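Local coordinates for metallo-beta-lactamase family protein (Thermus thermophilus, PDB 2ZO4), which binds two zinc ions in a metallo-beta-lactamase fold and is probably a hydrolase whose substrate is not known, at residues 20-25 with 37-42; 32-37 with 156-161; 117-122 with 310-315; 198-203 with 293-298; 266-271 with 287-292. All blocks are in the same frame, centred on the assembly; numbering follows the deposited sequence.

Contact 1 of 5, residues 20-25 with 37-42; sequences KTVNLY and DTALGT
Leu24 on strand 21-29 lies against the loop that leaves strand 32-36, its CA 5.4 Å from the CA of Asp37, while Val22, two residues earlier on the strand, faces Ala39 at a wider CA spacing of 6.8 Å. The two backbones thus diverge from Asp37 onward, and no direct hydrogen bond joins them. Leu24 fills the wedge. With CG anti to its carbonyl carbon (chi1 -43°), one branch of the fork reaches the loop backbone, and CD2 sits 3.5 Å from Ala39 N and 3.7 Å from Asp37 CB. The other branch, CD1, rests near Asp37 O and the methyl of Ala39. Farther out, Val22 CG1 meets Ala39 CB at 4.1 Å, a lighter apolar touch. A water bridges strand and loop, donating to Asn23 O at 2.8 Å and to Asp37 OD2 at 2.7 Å. The same OD2 accepts from His75 ND1 and Thr69 OG1, and His75 is a ligand of the second zinc ion; Thr21 O also bonds to ND1 of His233, another ligand of that zinc. Leu24 and Val22 pack against the loop that carries Asp37, and Val22 also touches Asp74 and His75. Asp37 is therefore a second-shell residue: its carboxylate probably helps set the rotation of the His75 ring and may make the imidazole a stronger donor to zinc.

Contact 2 of 5, residues 32-37 with 156-161; sequences EVALVD and LEVAGK
Glu32 reaches across to the turn after strand 155-158 with an extended side chain: CG lies anti to the carbonyl carbon and the chain runs straight on beyond it, which delivers OE1 to Ala159 N. That hydrogen bond is 2.9 Å long and nearly straight, 166° at the hydrogen, although the N-H comes in from above the carboxylate plane, 38° out of it. The second oxygen is used as well, since a water donates to Glu32 OE2 and to Glu157 O, both at 3.1 Å, so the carboxylate grips the end of the strand directly and through solvent. Nearer the backbone, Glu32 CB packs against Ala159, 3.8 Å from its CA, and the methyl of Ala159 lies close to Glu32 O. Ala34, two residues along and on the same face of its strand, meets Val158. Here the isopropyl group has CG1 anti to the backbone N, and CG1 is pressed to 3.4 Å from Ala34 CB, tighter than usual for two methyl groups. Val158 to Lys161 form a type I' turn, the hairpin link into strand 161-167. Residues 32-36 and 156-158 run at 115° to each other and belong to the two different sheets of the alpha-beta/beta-alpha sandwich; Leu27 of strand 21-29 also packs on Ala159, Thr65 of strand 65-68 on Ala34, and Leu163 of strand 161-167 on Val158.

Contact 3 of 5, residues 117-122 with 310-315; sequences FLDHGT and PPYRYF
His120 and Tyr312 form the tight half of this contact. Their rings make an offset stack, centroids 4.6 Å apart and planes at 29°, with Tyr312 CD1 over one face of the imidazole toward its rim. Tyr314 completes the aromatic cluster from the edge, rim to rim with His120, its OH 3.3 Å from His120 CE1; that hydroxyl bonds to Glu297. Beside the stack, Tyr312 N donates to Asp119 O at 2.8 Å. Two waters bridge to Tyr312 O next to this backbone bond, one from Asp119 O and the other from His120 ND1 at the edge of the imidazole. The looser, more exposed rim is at Asp119 and Pro310, whose CB sits over the centre of the Tyr312 ring. Gly121 ends helix 110-119 in a Schellman motif, turning the chain toward Thr122. Around this junction, His120 also packs on Phe289 and Leu293 of helix 286-301 and on Ala268 of helix 268-275, while strand 313-316 pairs with strand 305-308, whose Arg307 makes a cation-pi contact with Tyr312.

Contact 4 of 5, residues 198-203 with 293-298; sequences PNVGLW and LAHLEY
Leu202 has CG anti to its backbone N (chi1 -161°), which swings its forked end onto helix 286-301 between Leu293 and Glu297, one turn apart. CD2 touches Leu293 CD2 at 3.9 Å. CD1 lies against the aliphatic part of Glu297, 3.8 Å from its CG; the chain of Glu297 bends at chi2, and its carboxylate is engaged by Arg300 and by the hydroxyl of Tyr314. Between these two, Ala294 meets the stem of Leu202, CB to CB at 4.1 Å, and Val200 O presses on Ala294 CB at 3.1 Å, a tight approach. The segment 198-203 belongs to the long connection between strand 185-189 and helix 210-222 of the metallo-beta-lactamase fold, whereas helix 286-301 belongs to the C-terminal helical region, so the contact joins the metallo-beta-lactamase sandwich to its C-terminal addition. Nearer the zinc site, Asn199 O accepts from ND1 of the zinc ligand His171. Val200 CG1 approaches His295 CE1 to 3.6 Å, the two side chains crossing at about a right angle. The imidazole is held at both nitrogens, ND1 by Glu291 O and NE2 by His251 of helix 240-261.

Contact 5 of 5, residues 266-271 with 287-292; sequences KTAWEL and FAFAET
Ala288 O on helix 286-301 accepts twice from Thr292, which packs against helix 268-275: OG1 donates at 2.6 Å and the backbone N at 3.0 Å, the two arriving from opposite faces of the carbonyl plane. This ties the hydroxyl back to its own helix and turns the methyl outward, with CG2 anti to the backbone N (chi1 -54° for OG1). In the helical C-terminal domain, assigned by sequence to an HTH-related clan, that methyl meets helix 268-275, 3.8 Å from both Ala268 O and Leu271 CB. One turn earlier, Phe289 slants its ring along the start of helix 268-275. CE1 reaches Ala268 CB at 4.0 Å, CD1 lies at the edge of the Trp269 indole, and Trp269 N is near the plane of the phenyl ring at its rim. Phe117 of helix 110-119 meets the Phe289 ring as well, while Leu258 and Leu261 of helix 240-261 pack on Leu271. The helix start itself is closed by a capping box: Glu270 N donates weakly to Thr267 OG1, and in return Thr267 N donates to Glu270 OE1 at 3.2 Å, meeting that oxygen on its anti side, 33° out of the carboxylate plane.

From the N terminus, contact 1 closes a short loop round the hairpin of strands 21-29 and 32-36, and contact 2 crosses it, opening at 32-37 before 37-42 closes contact 1; the two share Asp37. Residues 32-37 reach forward to 156-161, tying the first sheet to the second. Contact 3 opens at residues 117-122, before contact 2 has closed, so these two cross as well. Its long loop ends at 310-315 and encloses contact 4, which in turn encloses contact 5. Contacts 3, 4 and 5 touch one another and gather helix 110-119, the 198-203 loop and the C-terminal helices, on the side of the chain's centre opposite contact 2, whose centre lies about 45 Å from that of contact 3.

Contact 1 of 5, residues 20-25 with 37-42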
# COMPACT_ATOMS: atom_id res chain seq x y z
N LYS A 20 -0.19 13.44 0.74
CA LYS A 20 -0.55 14.61 -0.09
C LYS A 20 -0.73 14.34 -1.59
O LYS A 20 -1.59 14.95 -2.23
CB LYS A 20 0.42 15.79 0.14
CG LYS A 20 0.30 16.46 1.51
CD LYS A 20 -0.96 17.32 1.64
CE LYS A 20 -0.88 18.61 0.82
NZ LYS A 20 -2.20 19.30 0.73
N THR A 21 0.09 13.44 -2.14
CA THR A 21 0.08 13.15 -3.57
C THR A 21 0.31 11.66 -3.82
O THR A 21 1.24 11.06 -3.27
CB THR A 21 1.15 13.98 -4.33
OG1 THR A 21 1.03 15.36 -3.97
CG2 THR A 21 0.98 13.84 -5.84
N VAL A 22 -0.54 11.08 -4.66
CA VAL A 22 -0.36 9.71 -5.11
C VAL A 22 0.11 9.71 -6.57
O VAL A 22 -0.31 10.56 -7.36
CB VAL A 22 -1.65 8.85 -4.92
CG1 VAL A 22 -2.78 9.29 -5.87
CG2 VAL A 22 -1.34 7.35 -5.08
N ASN A 23 1.00 8.78 -6.89
CA ASN A 23 1.49 8.59 -8.26
C ASN A 23 0.77 7.45 -8.97
O ASN A 23 0.89 6.28 -8.57
CB ASN A 23 3.00 8.31 -8.27
CG ASN A 23 3.81 9.47 -7.73
OD1 ASN A 23 3.46 10.63 -7.93
ND2 ASN A 23 4.90 9.16 -7.04
N LEU A 24 0.02 7.80 -10.00
CA LEU A 24 -0.60 6.82 -10.89
C LEU A 24 0.24 6.71 -12.15
O LEU A 24 1.01 7.62 -12.47
CB LEU A 24 -2.02 7.25 -11.25
CG LEU A 24 -2.96 7.81 -10.17
CD1 LEU A 24 -4.35 8.00 -10.76
CD2 LEU A 24 -3.01 6.90 -8.95
N TYR A 25 0.10 5.59 -12.86
CA TYR A 25 0.86 5.36 -14.08
C TYR A 25 -0.04 4.93 -15.22
O TYR A 25 -0.76 3.94 -15.12
CB TYR A 25 2.01 4.36 -13.81
CG TYR A 25 2.97 4.90 -12.78
CD1 TYR A 25 4.01 5.75 -13.15
CD2 TYR A 25 2.81 4.62 -11.42
CE1 TYR A 25 4.88 6.28 -12.21
CE2 TYR A 25 3.67 5.15 -10.47
CZ TYR A 25 4.71 5.98 -10.87
OH TYR A 25 5.57 6.51 -9.94
N ASP A 37 -3.16 1.97 -10.62
CA ASP A 37 -3.78 2.73 -9.52
C ASP A 37 -4.69 3.86 -10.01
O ASP A 37 -4.62 4.27 -11.17
CB ASP A 37 -2.72 3.19 -8.50
CG ASP A 37 -2.04 2.01 -7.80
OD1 ASP A 37 -2.64 0.91 -7.77
OD2 ASP A 37 -0.92 2.18 -7.28
N THR A 38 -5.57 4.35 -9.13
CA THR A 38 -6.74 5.14 -9.57
C THR A 38 -7.09 6.36 -8.73
O THR A 38 -8.08 7.03 -9.02
CB THR A 38 -8.02 4.27 -9.62
OG1 THR A 38 -8.32 3.77 -8.31
CG2 THR A 38 -7.87 3.11 -10.58
N ALA A 39 -6.29 6.66 -7.70
CA ALA A 39 -6.65 7.67 -6.70
C ALA A 39 -8.01 7.36 -6.06
O ALA A 39 -8.33 6.20 -5.82
CB ALA A 39 -6.61 9.09 -7.29
N LEU A 40 -8.81 8.39 -5.80
CA LEU A 40 -10.06 8.22 -5.05
C LEU A 40 -11.07 9.32 -5.34
O LEU A 40 -10.76 10.30 -6.02
CB LEU A 40 -9.78 8.13 -3.53
CG LEU A 40 -9.45 9.38 -2.72
CD1 LEU A 40 -9.34 9.02 -1.25
CD2 LEU A 40 -8.18 10.09 -3.20
N GLY A 41 -12.28 9.15 -4.81
CA GLY A 41 -13.42 10.00 -5.14
C GLY A 41 -13.51 11.29 -4.36
O GLY A 41 -14.36 11.44 -3.48
N THR A 42 -12.61 12.22 -4.67
CA THR A 42 -12.77 13.61 -4.25
C THR A 42 -12.87 14.43 -5.52
O THR A 42 -12.46 13.95 -6.58
CB THR A 42 -11.58 14.13 -3.39
OG1 THR A 42 -10.40 14.25 -4.20
CG2 THR A 42 -11.30 13.21 -2.21
O HOH W 1 1.24 3.55 -8.17

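Contact 2 of 5, residues 32-37 with 156-161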
# COMPACT_ATOMS: atom_id res chain seq x y z
N GLU A 32 -4.49 -0.06 -26.74
CA GLU A 32 -4.95 -0.24 -25.37
C GLU A 32 -4.54 0.91 -24.47
O GLU A 32 -3.50 1.53 -24.68
CB GLU A 32 -4.38 -1.54 -24.77
CG GLU A 32 -5.00 -2.83 -25.31
CD GLU A 32 -4.27 -4.07 -24.82
OE1 GLU A 32 -3.55 -3.99 -23.80
OE2 GLU A 32 -4.42 -5.14 -25.46
N VAL A 33 -5.38 1.19 -23.47
CA VAL A 33 -5.07 2.15 -22.41
C VAL A 33 -5.30 1.49 -21.05
O VAL A 33 -6.36 0.89 -20.81
CB VAL A 33 -5.91 3.45 -22.52
CG1 VAL A 33 -5.55 4.42 -21.40
CG2 VAL A 33 -5.72 4.14 -23.88
N ALA A 34 -4.32 1.61 -20.16
CA ALA A 34 -4.41 1.05 -18.82
C ALA A 34 -3.93 2.03 -17.77
O ALA A 34 -3.05 2.84 -18.03
CB ALA A 34 -3.60 -0.23 -18.74
N LEU A 35 -4.52 1.95 -16.58
CA LEU A 35 -4.05 2.70 -15.42
C LEU A 35 -3.51 1.77 -14.33
O LEU A 35 -4.15 0.77 -13.99
CB LEU A 35 -5.16 3.56 -14.84
CG LEU A 35 -5.22 5.06 -15.16
CD1 LEU A 35 -6.45 5.66 -14.50
CD2 LEU A 35 -3.97 5.80 -14.71
N VAL A 36 -2.34 2.12 -13.81
CA VAL A 36 -1.82 1.52 -12.59
C VAL A 36 -2.23 2.45 -11.45
O VAL A 36 -1.73 3.57 -11.35
CB VAL A 36 -0.29 1.31 -12.64
CG1 VAL A 36 0.23 0.75 -11.32
CG2 VAL A 36 0.10 0.40 -13.80
N ASP A 37 -3.16 1.97 -10.62
CA ASP A 37 -3.78 2.73 -9.52
C ASP A 37 -4.69 3.86 -10.01
O ASP A 37 -4.62 4.27 -11.17
CB ASP A 37 -2.72 3.19 -8.50
CG ASP A 37 -2.04 2.01 -7.80
OD1 ASP A 37 -2.64 0.91 -7.77
OD2 ASP A 37 -0.92 2.18 -7.28
N LEU A 156 1.53 -10.25 -17.62
CA LEU A 156 0.44 -9.53 -18.26
C LEU A 156 0.93 -8.77 -19.49
O LEU A 156 1.96 -8.09 -19.43
CB LEU A 156 -0.22 -8.56 -17.28
CG LEU A 156 -0.78 -9.09 -15.95
CD1 LEU A 156 -0.95 -7.94 -14.96
CD2 LEU A 156 -2.10 -9.82 -16.13
N GLU A 157 0.20 -8.90 -20.58
CA GLU A 157 0.45 -8.09 -21.77
C GLU A 157 -0.52 -6.92 -21.72
O GLU A 157 -1.73 -7.09 -21.90
CB GLU A 157 0.26 -8.89 -23.05
CG GLU A 157 1.50 -9.64 -23.49
CD GLU A 157 1.72 -10.90 -22.71
OE1 GLU A 157 1.16 -11.95 -23.09
OE2 GLU A 157 2.46 -10.86 -21.70
N VAL A 158 0.03 -5.74 -21.45
CA VAL A 158 -0.77 -4.55 -21.22
C VAL A 158 -0.22 -3.39 -22.04
O VAL A 158 0.91 -2.96 -21.83
CB VAL A 158 -0.76 -4.12 -19.72
CG1 VAL A 158 -1.64 -2.91 -19.51
CG2 VAL A 158 -1.20 -5.26 -18.81
N ALA A 159 -1.03 -2.91 -22.98
CA ALA A 159 -0.71 -1.73 -23.80
C ALA A 159 0.65 -1.83 -24.49
O ALA A 159 1.43 -0.88 -24.51
CB ALA A 159 -0.80 -0.45 -22.95
N GLY A 160 0.95 -3.01 -25.05
CA GLY A 160 2.20 -3.22 -25.77
C GLY A 160 3.39 -3.55 -24.88
O GLY A 160 4.46 -3.89 -25.38
N LYS A 161 3.19 -3.46 -23.57
CA LYS A 161 4.23 -3.80 -22.61
C LYS A 161 3.95 -5.13 -21.89
O LYS A 161 2.81 -5.60 -21.86
CB LYS A 161 4.45 -2.66 -21.62
CG LYS A 161 5.22 -1.49 -22.23
CD LYS A 161 5.08 -0.21 -21.43
CE LYS A 161 5.92 0.92 -22.03
NZ LYS A 161 5.49 1.30 -23.40
O HOH W 2 -3.11 -7.81 -24.57

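Contact 3 of 5, residues 117-122 with 310-315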
# COMPACT_ATOMS: atom_id res chain seq x y z
N PHE A 117 -7.89 -1.34 18.57
CA PHE A 117 -7.52 -0.04 19.11
C PHE A 117 -7.68 -0.02 20.63
O PHE A 117 -6.75 0.32 21.36
CB PHE A 117 -8.36 1.09 18.49
CG PHE A 117 -7.96 1.45 17.08
CD1 PHE A 117 -6.78 2.14 16.84
CD2 PHE A 117 -8.78 1.13 16.01
CE1 PHE A 117 -6.41 2.49 15.54
CE2 PHE A 117 -8.42 1.47 14.71
CZ PHE A 117 -7.23 2.15 14.47
N LEU A 118 -8.86 -0.43 21.10
CA LEU A 118 -9.25 -0.36 22.51
C LEU A 118 -8.41 -1.26 23.42
O LEU A 118 -8.00 -0.84 24.51
CB LEU A 118 -10.73 -0.71 22.67
N ASP A 119 -8.18 -2.50 22.98
CA ASP A 119 -7.37 -3.46 23.74
C ASP A 119 -5.92 -3.02 23.86
O ASP A 119 -5.23 -3.41 24.81
CB ASP A 119 -7.44 -4.84 23.09
CG ASP A 119 -8.81 -5.47 23.19
OD1 ASP A 119 -9.58 -5.10 24.10
OD2 ASP A 119 -9.12 -6.35 22.36
N HIS A 120 -5.46 -2.22 22.90
CA HIS A 120 -4.09 -1.71 22.89
C HIS A 120 -3.99 -0.26 23.37
O HIS A 120 -3.07 0.47 23.00
CB HIS A 120 -3.46 -1.91 21.50
CG HIS A 120 -3.19 -3.35 21.17
ND1 HIS A 120 -2.10 -4.03 21.68
CD2 HIS A 120 -3.86 -4.23 20.39
CE1 HIS A 120 -2.12 -5.27 21.22
NE2 HIS A 120 -3.18 -5.42 20.44
N GLY A 121 -4.96 0.15 24.19
CA GLY A 121 -4.86 1.39 24.97
C GLY A 121 -5.29 2.69 24.32
O GLY A 121 -5.01 3.76 24.85
N THR A 122 -5.97 2.60 23.17
CA THR A 122 -6.49 3.80 22.50
C THR A 122 -7.68 4.37 23.29
O THR A 122 -8.64 3.64 23.57
CB THR A 122 -6.90 3.53 21.03
OG1 THR A 122 -5.80 2.96 20.32
CG2 THR A 122 -7.32 4.83 20.32
N PRO A 310 -5.37 -8.99 27.84
CA PRO A 310 -5.79 -7.60 27.61
C PRO A 310 -6.43 -6.94 28.83
O PRO A 310 -6.94 -7.64 29.71
CB PRO A 310 -6.79 -7.73 26.46
CG PRO A 310 -7.31 -9.11 26.55
CD PRO A 310 -6.15 -9.94 27.02
N PRO A 311 -6.40 -5.59 28.92
CA PRO A 311 -5.74 -4.61 28.02
C PRO A 311 -4.24 -4.85 27.89
O PRO A 311 -3.54 -4.97 28.89
CB PRO A 311 -6.00 -3.27 28.72
CG PRO A 311 -7.21 -3.50 29.54
CD PRO A 311 -7.11 -4.91 30.01
N TYR A 312 -3.77 -4.91 26.64
CA TYR A 312 -2.39 -5.30 26.36
C TYR A 312 -1.38 -4.23 26.77
O TYR A 312 -1.48 -3.07 26.36
CB TYR A 312 -2.21 -5.65 24.88
CG TYR A 312 -3.10 -6.77 24.38
CD1 TYR A 312 -4.08 -6.52 23.43
CD2 TYR A 312 -2.96 -8.08 24.86
CE1 TYR A 312 -4.90 -7.54 22.96
CE2 TYR A 312 -3.78 -9.10 24.39
CZ TYR A 312 -4.75 -8.82 23.44
OH TYR A 312 -5.56 -9.81 22.97
N ARG A 313 -0.43 -4.64 27.60
CA ARG A 313 0.72 -3.82 27.96
C ARG A 313 1.95 -4.66 27.63
O ARG A 313 2.09 -5.78 28.12
CB ARG A 313 0.69 -3.43 29.45
CG ARG A 313 -0.54 -2.63 29.87
CD ARG A 313 -0.38 -1.96 31.25
NE ARG A 313 0.61 -0.88 31.24
CZ ARG A 313 0.34 0.40 30.96
NH1 ARG A 313 -0.90 0.78 30.67
NH2 ARG A 313 1.31 1.30 30.97
N TYR A 314 2.82 -4.12 26.78
CA TYR A 314 4.02 -4.83 26.34
C TYR A 314 5.22 -4.49 27.22
O TYR A 314 5.33 -3.38 27.74
CB TYR A 314 4.33 -4.49 24.87
CG TYR A 314 3.38 -5.10 23.86
CD1 TYR A 314 3.76 -6.21 23.10
CD2 TYR A 314 2.10 -4.57 23.66
CE1 TYR A 314 2.89 -6.78 22.17
CE2 TYR A 314 1.22 -5.13 22.74
CZ TYR A 314 1.63 -6.24 21.99
OH TYR A 314 0.77 -6.80 21.07
N PHE A 315 6.12 -5.46 27.40
CA PHE A 315 7.34 -5.25 28.18
C PHE A 315 8.54 -5.91 27.51
O PHE A 315 8.39 -6.89 26.77
CB PHE A 315 7.17 -5.79 29.61
CG PHE A 315 6.71 -7.22 29.67
CD1 PHE A 315 5.36 -7.52 29.79
CD2 PHE A 315 7.63 -8.26 29.60
CE1 PHE A 315 4.93 -8.85 29.84
CE2 PHE A 315 7.21 -9.59 29.64
CZ PHE A 315 5.86 -9.88 29.76
O HOH W 3 -3.81 -1.47 26.67
O HOH W 4 -8.39 -8.57 22.93
O HOH W 5 -0.84 -2.57 23.74

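Contact 4 of 5, residues 198-203 with 293-298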
# COMPACT_ATOMS: atom_id res chain seq x y z
N PRO A 198 7.23 3.35 3.61
CA PRO A 198 5.80 3.10 3.52
C PRO A 198 5.31 2.44 4.80
O PRO A 198 6.06 1.69 5.44
CB PRO A 198 5.67 2.14 2.33
CG PRO A 198 7.05 1.60 2.10
CD PRO A 198 7.99 2.66 2.55
N ASN A 199 4.07 2.73 5.18
CA ASN A 199 3.45 2.12 6.35
C ASN A 199 3.58 0.59 6.33
O ASN A 199 3.47 -0.04 5.28
CB ASN A 199 1.97 2.51 6.42
CG ASN A 199 1.42 2.52 7.85
OD1 ASN A 199 1.84 3.33 8.68
ND2 ASN A 199 0.48 1.63 8.12
N VAL A 200 3.86 0.02 7.49
CA VAL A 200 3.68 -1.41 7.70
C VAL A 200 2.77 -1.56 8.91
O VAL A 200 3.23 -1.61 10.06
CB VAL A 200 5.03 -2.18 7.82
CG1 VAL A 200 5.88 -1.66 8.99
CG2 VAL A 200 4.79 -3.67 7.94
N GLY A 201 1.47 -1.59 8.65
CA GLY A 201 0.48 -1.58 9.72
C GLY A 201 -0.15 -2.93 10.00
O GLY A 201 -0.38 -3.72 9.08
N LEU A 202 -0.43 -3.19 11.27
CA LEU A 202 -1.20 -4.36 11.67
C LEU A 202 -2.64 -3.93 11.90
O LEU A 202 -2.94 -3.19 12.85
CB LEU A 202 -0.60 -5.00 12.93
CG LEU A 202 -0.99 -6.46 13.22
CD1 LEU A 202 0.14 -7.20 13.93
CD2 LEU A 202 -2.30 -6.57 14.02
N TRP A 203 -3.53 -4.39 11.02
CA TRP A 203 -4.95 -4.11 11.11
C TRP A 203 -5.71 -5.40 11.42
O TRP A 203 -5.11 -6.47 11.49
CB TRP A 203 -5.46 -3.47 9.80
CG TRP A 203 -4.60 -2.33 9.31
CD1 TRP A 203 -3.59 -2.40 8.40
CD2 TRP A 203 -4.67 -0.96 9.72
NE1 TRP A 203 -3.03 -1.16 8.21
CE2 TRP A 203 -3.68 -0.26 9.01
CE3 TRP A 203 -5.49 -0.25 10.61
CZ2 TRP A 203 -3.47 1.12 9.16
CZ3 TRP A 203 -5.28 1.12 10.77
CH2 TRP A 203 -4.28 1.78 10.05
N LEU A 293 2.13 -1.29 16.40
CA LEU A 293 1.60 -2.61 16.70
C LEU A 293 2.29 -3.71 15.89
O LEU A 293 2.60 -4.78 16.42
CB LEU A 293 0.08 -2.64 16.48
CG LEU A 293 -0.69 -3.93 16.82
CD1 LEU A 293 -0.33 -4.46 18.21
CD2 LEU A 293 -2.18 -3.69 16.71
N ALA A 294 2.51 -3.44 14.60
CA ALA A 294 3.24 -4.35 13.71
C ALA A 294 4.66 -4.66 14.21
O ALA A 294 5.12 -5.80 14.12
CB ALA A 294 3.30 -3.78 12.30
N HIS A 295 5.34 -3.64 14.71
CA HIS A 295 6.69 -3.80 15.23
C HIS A 295 6.71 -4.56 16.55
O HIS A 295 7.59 -5.39 16.78
CB HIS A 295 7.38 -2.44 15.36
CG HIS A 295 7.86 -1.88 14.06
ND1 HIS A 295 7.00 -1.41 13.09
CD2 HIS A 295 9.11 -1.74 13.55
CE1 HIS A 295 7.69 -0.98 12.05
NE2 HIS A 295 8.98 -1.18 12.31
N LEU A 296 5.73 -4.27 17.41
CA LEU A 296 5.57 -4.99 18.68
C LEU A 296 5.31 -6.49 18.47
O LEU A 296 5.86 -7.32 19.19
CB LEU A 296 4.45 -4.37 19.51
CG LEU A 296 4.77 -3.04 20.21
CD1 LEU A 296 3.48 -2.31 20.55
CD2 LEU A 296 5.63 -3.26 21.45
N GLU A 297 4.47 -6.82 17.50
CA GLU A 297 4.12 -8.22 17.24
C GLU A 297 5.25 -8.99 16.56
O GLU A 297 5.38 -10.20 16.73
CB GLU A 297 2.80 -8.33 16.46
CG GLU A 297 1.56 -8.07 17.33
CD GLU A 297 1.44 -9.04 18.50
OE1 GLU A 297 1.03 -10.20 18.28
OE2 GLU A 297 1.75 -8.66 19.65
N TYR A 298 6.08 -8.26 15.82
CA TYR A 298 7.31 -8.81 15.26
C TYR A 298 8.29 -9.17 16.39
O TYR A 298 8.88 -10.26 16.39
CB TYR A 298 7.95 -7.79 14.31
CG TYR A 298 9.21 -8.27 13.62
CD1 TYR A 298 9.15 -8.91 12.39
CD2 TYR A 298 10.47 -8.06 14.20
CE1 TYR A 298 10.30 -9.35 11.76
CE2 TYR A 298 11.63 -8.49 13.57
CZ TYR A 298 11.54 -9.13 12.35
OH TYR A 298 12.68 -9.56 11.72

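Contact 5 of 5, residues 266-271 with 287-292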
# COMPACT_ATOMS: atom_id res chain seq x y z
N LYS A 266 4.11 -0.89 28.67
CA LYS A 266 3.43 0.17 27.92
C LYS A 266 2.47 -0.38 26.86
O LYS A 266 2.66 -1.49 26.35
CB LYS A 266 4.46 1.09 27.24
CG LYS A 266 5.26 1.96 28.21
CD LYS A 266 6.16 2.92 27.46
CE LYS A 266 7.00 3.75 28.42
NZ LYS A 266 7.90 4.67 27.66
N THR A 267 1.44 0.40 26.55
CA THR A 267 0.47 0.03 25.52
C THR A 267 0.96 0.51 24.16
O THR A 267 1.77 1.43 24.07
CB THR A 267 -0.91 0.68 25.79
OG1 THR A 267 -0.83 2.08 25.52
CG2 THR A 267 -1.35 0.45 27.24
N ALA A 268 0.44 -0.11 23.09
CA ALA A 268 0.79 0.29 21.73
C ALA A 268 0.43 1.75 21.42
O ALA A 268 1.12 2.41 20.64
CB ALA A 268 0.14 -0.65 20.72
N TRP A 269 -0.64 2.25 22.02
CA TRP A 269 -1.05 3.63 21.81
C TRP A 269 -0.02 4.63 22.34
O TRP A 269 0.40 5.53 21.61
CB TRP A 269 -2.43 3.92 22.40
CG TRP A 269 -2.77 5.38 22.37
CD1 TRP A 269 -2.75 6.25 23.42
CD2 TRP A 269 -3.15 6.15 21.22
NE1 TRP A 269 -3.10 7.51 23.00
CE2 TRP A 269 -3.35 7.48 21.66
CE3 TRP A 269 -3.34 5.84 19.87
CZ2 TRP A 269 -3.75 8.50 20.79
CZ3 TRP A 269 -3.73 6.86 19.00
CH2 TRP A 269 -3.93 8.17 19.47
N GLU A 270 0.39 4.47 23.60
CA GLU A 270 1.36 5.39 24.20
C GLU A 270 2.74 5.28 23.54
O GLU A 270 3.44 6.29 23.38
CB GLU A 270 1.45 5.22 25.72
CG GLU A 270 2.13 3.96 26.22
CD GLU A 270 2.22 3.91 27.74
OE1 GLU A 270 1.53 3.07 28.35
OE2 GLU A 270 2.97 4.74 28.32
N LEU A 271 3.11 4.06 23.15
CA LEU A 271 4.36 3.82 22.43
C LEU A 271 4.40 4.51 21.06
O LEU A 271 5.44 5.03 20.66
CB LEU A 271 4.59 2.31 22.26
CG LEU A 271 4.99 1.54 23.52
CD1 LEU A 271 4.84 0.04 23.28
CD2 LEU A 271 6.42 1.89 23.95
N PHE A 287 -2.20 5.50 11.63
CA PHE A 287 -1.12 4.80 10.94
C PHE A 287 0.08 4.56 11.87
O PHE A 287 0.70 3.50 11.82
CB PHE A 287 -0.68 5.56 9.69
CG PHE A 287 -1.79 5.80 8.71
CD1 PHE A 287 -2.24 7.09 8.44
CD2 PHE A 287 -2.41 4.72 8.06
CE1 PHE A 287 -3.28 7.31 7.53
CE2 PHE A 287 -3.45 4.94 7.16
CZ PHE A 287 -3.89 6.23 6.89
N ALA A 288 0.39 5.55 12.71
CA ALA A 288 1.42 5.41 13.73
C ALA A 288 1.11 4.25 14.69
O ALA A 288 1.99 3.45 15.00
CB ALA A 288 1.61 6.72 14.49
N PHE A 289 -0.15 4.16 15.13
CA PHE A 289 -0.61 3.06 15.97
C PHE A 289 -0.43 1.68 15.33
O PHE A 289 0.12 0.77 15.95
CB PHE A 289 -2.08 3.25 16.36
CG PHE A 289 -2.70 2.04 17.04
CD1 PHE A 289 -2.62 1.88 18.42
CD2 PHE A 289 -3.37 1.08 16.29
CE1 PHE A 289 -3.20 0.78 19.04
CE2 PHE A 289 -3.94 -0.04 16.91
CZ PHE A 289 -3.86 -0.18 18.29
N ALA A 290 -0.90 1.54 14.09
CA ALA A 290 -0.85 0.26 13.38
C ALA A 290 0.59 -0.18 13.07
O ALA A 290 0.89 -1.37 13.13
CB ALA A 290 -1.68 0.31 12.11
N GLU A 291 1.44 0.79 12.74
CA GLU A 291 2.88 0.55 12.52
C GLU A 291 3.57 0.09 13.80
O GLU A 291 4.35 -0.86 13.78
CB GLU A 291 3.57 1.81 11.99
CG GLU A 291 3.83 1.83 10.48
CD GLU A 291 5.31 1.80 10.11
OE1 GLU A 291 6.17 1.56 10.99
OE2 GLU A 291 5.63 2.02 8.92
N THR A 292 3.27 0.78 14.90
CA THR A 292 3.82 0.45 16.21
C THR A 292 3.40 -0.96 16.64
O THR A 292 4.21 -1.72 17.17
CB THR A 292 3.42 1.49 17.27
OG1 THR A 292 3.80 2.80 16.82
CG2 THR A 292 4.10 1.21 18.61